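Side-chain contacts in adhesin competence repressor (Streptococcus pyogenes serotype M3, PDB 5JLU), which binds DNA as a zinc-responsive transcription regulator of the MarR family: residues I46-S51 with S109-H114; L55-L60 with I66-V71. All blocks are in the same frame, centred on the assembly; numbering follows the deposited sequence.

Contact 1 (I46-S51 with S109-H114); sequences ILMLLS and SEHTHH. With ZN (zinc ion), chain B.
Thr112 OG1 meets three groups: a water 3.0 Å away, the carbonyl oxygen of Ala108 on its own helix through a weak hydrogen bond, and the methyl CE of Met48, 3.5 Å off. The water also donates to Ser51 OG at 2.9 Å and so bridges helix 105-127 to helix 41-52. Ser51 OG in turn donates to Met48 O, one turn back, 2.6 Å away.

The direct packing is carried by the methyl end of Met48. Its chain leaves the helix with CG anti to the backbone N (chi1 176°), runs straight through chi2 and then bends at chi3 (-81°), and the bend carries CE toward the 109-114 helix. CE also lands 3.6 Å from His111 ND1, filling the corner between the hydroxyl and the imidazole. It meets the ring obliquely, and the Met48 and His111 side chains cross at about a right angle. The sulfur stands further back, with SD 5.2 Å from the ring centroid.

The other ring nitrogen, His111 NE2, binds zinc at 2.1 Å. Three waters, His45 and His115 complete the site; His45 lies on the same helix as Met48. Zinc therefore ties together the same two helices, 41-52 and 105-127, that Met48 and the water join. The bond from NE2 to the metal sets the direction of the ring, while the methionine methyl only borders its ND1-CE1 side and supplies no polar partner.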
# COMPACT_ATOMS: atom_id res chain seq x y z
N ILE A 46 -3.36 8.16 11.93
CA ILE A 46 -3.92 8.57 13.22
C ILE A 46 -3.22 9.83 13.73
O ILE A 46 -3.86 10.82 14.15
CB ILE A 46 -3.84 7.43 14.25
CG1 ILE A 46 -4.86 6.37 13.85
CG2 ILE A 46 -4.05 7.93 15.70
CD1 ILE A 46 -4.71 5.05 14.62
N LEU A 47 -1.91 9.80 13.75
CA LEU A 47 -1.18 10.95 14.23
C LEU A 47 -1.53 12.12 13.32
O LEU A 47 -1.86 13.17 13.85
CB LEU A 47 0.34 10.70 14.32
CG LEU A 47 0.85 9.63 15.32
CD1 LEU A 47 2.35 9.46 15.19
CD2 LEU A 47 0.56 9.90 16.75
N MET A 48 -1.55 11.96 11.98
CA MET A 48 -1.97 13.09 11.10
C MET A 48 -3.34 13.71 11.53
O MET A 48 -3.50 14.93 11.64
CB MET A 48 -1.99 12.67 9.63
CG MET A 48 -2.48 13.70 8.64
SD MET A 48 -2.28 13.17 6.92
CE MET A 48 -0.59 13.55 6.69
N LEU A 49 -4.34 12.87 11.74
CA LEU A 49 -5.67 13.39 12.02
C LEU A 49 -5.73 14.03 13.42
O LEU A 49 -6.44 15.05 13.66
CB LEU A 49 -6.74 12.29 11.88
CG LEU A 49 -7.02 11.78 10.48
CD1 LEU A 49 -7.87 10.53 10.57
CD2 LEU A 49 -7.76 12.83 9.62
N LEU A 50 -5.02 13.42 14.38
CA LEU A 50 -4.97 13.96 15.75
C LEU A 50 -4.19 15.27 15.85
O LEU A 50 -4.52 16.09 16.71
CB LEU A 50 -4.42 12.94 16.76
CG LEU A 50 -5.40 11.84 17.02
CD1 LEU A 50 -4.74 10.72 17.83
CD2 LEU A 50 -6.70 12.37 17.63
N SER A 51 -3.22 15.49 14.96
CA SER A 51 -2.42 16.71 14.95
C SER A 51 -3.27 17.96 14.62
O SER A 51 -2.90 19.05 14.97
CB SER A 51 -1.28 16.63 13.91
OG SER A 51 -1.85 16.72 12.60
N SER A 109 4.60 15.97 11.92
CA SER A 109 4.90 17.05 10.99
C SER A 109 5.61 16.61 9.78
O SER A 109 5.25 16.98 8.69
CB SER A 109 5.81 18.11 11.64
OG SER A 109 5.02 18.78 12.54
N GLU A 110 6.64 15.82 9.98
CA GLU A 110 7.36 15.20 8.86
C GLU A 110 6.55 14.30 7.92
O GLU A 110 6.78 14.24 6.69
CB GLU A 110 8.50 14.34 9.41
CG GLU A 110 9.37 13.59 8.38
CD GLU A 110 10.08 14.49 7.32
OE1 GLU A 110 10.64 13.93 6.35
OE2 GLU A 110 10.10 15.76 7.43
N HIS A 111 5.70 13.50 8.50
CA HIS A 111 4.82 12.68 7.69
C HIS A 111 3.84 13.60 6.94
O HIS A 111 3.62 13.40 5.77
CB HIS A 111 4.09 11.68 8.57
CG HIS A 111 3.04 10.93 7.86
ND1 HIS A 111 1.69 11.18 8.04
CD2 HIS A 111 3.14 9.98 6.89
CE1 HIS A 111 1.01 10.36 7.25
NE2 HIS A 111 1.88 9.64 6.54
N THR A 112 3.35 14.65 7.59
CA THR A 112 2.45 15.58 6.95
C THR A 112 3.13 16.34 5.81
O THR A 112 2.49 16.69 4.82
CB THR A 112 1.88 16.56 7.96
OG1 THR A 112 0.98 15.87 8.80
CG2 THR A 112 1.12 17.72 7.33
N HIS A 113 4.42 16.56 5.95
CA HIS A 113 5.16 17.35 4.98
C HIS A 113 5.45 16.49 3.76
O HIS A 113 5.35 16.98 2.63
CB HIS A 113 6.44 17.97 5.62
CG HIS A 113 7.40 18.52 4.61
ND1 HIS A 113 7.20 19.74 3.96
CD2 HIS A 113 8.53 18.00 4.08
CE1 HIS A 113 8.17 19.93 3.10
NE2 HIS A 113 9.00 18.90 3.16
N HIS A 114 5.77 15.22 3.97
CA HIS A 114 5.88 14.26 2.85
C HIS A 114 4.56 14.06 2.04
O HIS A 114 4.62 13.87 0.83
CB HIS A 114 6.41 12.88 3.31
CG HIS A 114 7.88 12.88 3.67
ND1 HIS A 114 8.61 11.72 3.85
CD2 HIS A 114 8.76 13.90 3.85
CE1 HIS A 114 9.86 12.02 4.13
NE2 HIS A 114 9.98 13.34 4.14
ZN ZN B . 0.97 8.54 4.97
O HOH W 1 0.65 17.44 11.37
O HOH W 2 0.20 7.27 3.38
O HOH W 3 1.50 6.68 6.03
O HOH W 4 2.76 8.34 4.04

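Contact 2 (L55-L60 with I66-V71)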
# COMPACT_ATOMS: atom_id res chain seq x y z
N LEU A 55 -9.74 13.72 18.83
CA LEU A 55 -10.78 12.84 18.28
C LEU A 55 -10.88 11.60 19.12
O LEU A 55 -9.94 11.25 19.85
CB LEU A 55 -10.52 12.43 16.79
CG LEU A 55 -10.35 13.47 15.67
CD1 LEU A 55 -9.62 12.91 14.43
CD2 LEU A 55 -11.70 14.05 15.26
N THR A 56 -11.98 10.90 18.94
CA THR A 56 -12.17 9.62 19.58
C THR A 56 -11.71 8.47 18.71
O THR A 56 -11.50 8.61 17.50
CB THR A 56 -13.68 9.38 19.90
OG1 THR A 56 -14.47 9.54 18.71
CG2 THR A 56 -14.15 10.36 20.93
N ASN A 57 -11.65 7.31 19.33
CA ASN A 57 -11.43 6.08 18.62
C ASN A 57 -12.41 5.97 17.43
O ASN A 57 -12.04 5.71 16.27
CB ASN A 57 -11.54 4.91 19.63
CG ASN A 57 -11.47 3.54 18.96
OD1 ASN A 57 -10.55 2.75 19.21
ND2 ASN A 57 -12.44 3.26 18.09
N THR A 58 -13.67 6.21 17.71
CA THR A 58 -14.72 6.05 16.69
C THR A 58 -14.68 7.18 15.61
O THR A 58 -14.91 6.89 14.46
CB THR A 58 -16.13 5.76 17.31
OG1 THR A 58 -17.12 6.50 16.59
CG2 THR A 58 -16.26 6.04 18.87
N ASP A 59 -14.31 8.42 15.92
CA ASP A 59 -14.10 9.43 14.85
C ASP A 59 -12.97 8.96 13.93
O ASP A 59 -13.05 9.13 12.76
CB ASP A 59 -13.64 10.75 15.40
CG ASP A 59 -14.69 11.45 16.31
OD1 ASP A 59 -15.89 11.33 15.98
OD2 ASP A 59 -14.29 12.09 17.35
N LEU A 60 -11.90 8.42 14.52
CA LEU A 60 -10.71 7.95 13.79
C LEU A 60 -11.08 6.81 12.94
O LEU A 60 -10.69 6.80 11.80
CB LEU A 60 -9.60 7.50 14.76
CG LEU A 60 -8.94 8.69 15.50
CD1 LEU A 60 -8.06 8.23 16.69
CD2 LEU A 60 -8.12 9.56 14.55
N ILE A 66 -11.66 2.15 8.91
CA ILE A 66 -11.12 0.86 9.32
C ILE A 66 -11.88 0.48 10.59
O ILE A 66 -12.61 1.33 11.10
CB ILE A 66 -9.59 0.91 9.54
CG1 ILE A 66 -9.23 1.99 10.59
CG2 ILE A 66 -8.89 1.24 8.22
CD1 ILE A 66 -7.79 1.96 11.05
N SER A 67 -11.72 -0.74 11.10
CA SER A 67 -12.48 -1.11 12.31
C SER A 67 -12.03 -0.29 13.54
O SER A 67 -10.87 0.20 13.63
CB SER A 67 -12.34 -2.58 12.62
OG SER A 67 -10.98 -2.90 12.93
N GLN A 68 -12.96 -0.18 14.48
CA GLN A 68 -12.71 0.39 15.75
C GLN A 68 -11.67 -0.41 16.45
O GLN A 68 -10.89 0.18 17.22
CB GLN A 68 -13.97 0.47 16.62
CG GLN A 68 -14.88 1.63 16.21
CD GLN A 68 -15.67 2.17 17.38
OE1 GLN A 68 -15.12 2.80 18.31
NE2 GLN A 68 -16.97 1.94 17.36
N ALA A 69 -11.62 -1.71 16.19
CA ALA A 69 -10.65 -2.59 16.84
C ALA A 69 -9.21 -2.39 16.26
O ALA A 69 -8.22 -2.45 16.98
CB ALA A 69 -11.11 -4.05 16.79
N ALA A 70 -9.11 -2.11 14.96
CA ALA A 70 -7.82 -1.77 14.34
C ALA A 70 -7.33 -0.43 14.92
O ALA A 70 -6.16 -0.26 15.16
CB ALA A 70 -7.94 -1.71 12.81
N VAL A 71 -8.25 0.49 15.19
CA VAL A 71 -7.84 1.78 15.77
C VAL A 71 -7.35 1.59 17.20
O VAL A 71 -6.34 2.14 17.54
CB VAL A 71 -8.95 2.84 15.74
CG1 VAL A 71 -8.49 4.10 16.48
CG2 VAL A 71 -9.31 3.20 14.28
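Asn57 and Gln68 reach one another through different first torsions: a chi1 of 174° swings Asn57 CG to the side opposite its backbone N, whereas Gln68 CG is anti to the carbonyl carbon (chi1 -77°) and its chain runs extended beyond. The two amides cross with their planes 51° apart. Asn57 ND2 comes 2.7 Å from Gln68 OE1, but the angle is too poor for a hydrogen bond. Instead, Thr72 OG1 is hydrogen-bonded to both Asn57 OD1 and Gln68 O, two acceptors that must share its single proton, and so links the asparagine to the second helix.

Gln68 lies alongside Thr58, pointing the same way, with OE1 3.3 Å from Thr58 CB. On the buried side Val71 CG1 touches Asn57 OD1 at 3.7 Å and Leu60 CB at 4.0 Å. Both helices are capped: Thr56 and Asp59 form a capping box, with Asp59 N donating to Thr56 OG1 at 3.0 Å, and Ser67 OG accepts from Ala70 N at 2.9 Å.

This is the pairing of helices 57-64 and 68-80 in the helix-turn-helix of the MarR fold. Leu60 packs on Ile46 of helix 41-52, Leu55 pairs by backbone with Phe98 of strand 96-100, and Ile66 and Ala70 pack on Asn24 of the second subunit.

Helix 41-52 is what the two contacts have in common: contact 1 ties it to helix 105-127, and contact 2 is the helix-turn-helix pair beside it. The helix presents Met48 to helix 105-127, which carries His111 and His115, and from other positions Ile46, Leu49 and Leu50 to the residues of contact 2: Leu49 CB lies 3.9 Å from Leu55 CD1, and Ile46 CG2 4.1 Å from Leu60 CD1. The centres of the two contacts lie about 17 Å apart. Contact 1 lies at the surface, small, water-bridged and beside a metal; contact 2 is partly buried, joining an apolar Leu60 and Val71 side to a polar, more exposed one. Through helix 41-52 the zinc site is physically continuous with the helix-turn-helix, consistent with a metal-responsive DNA-binding protein.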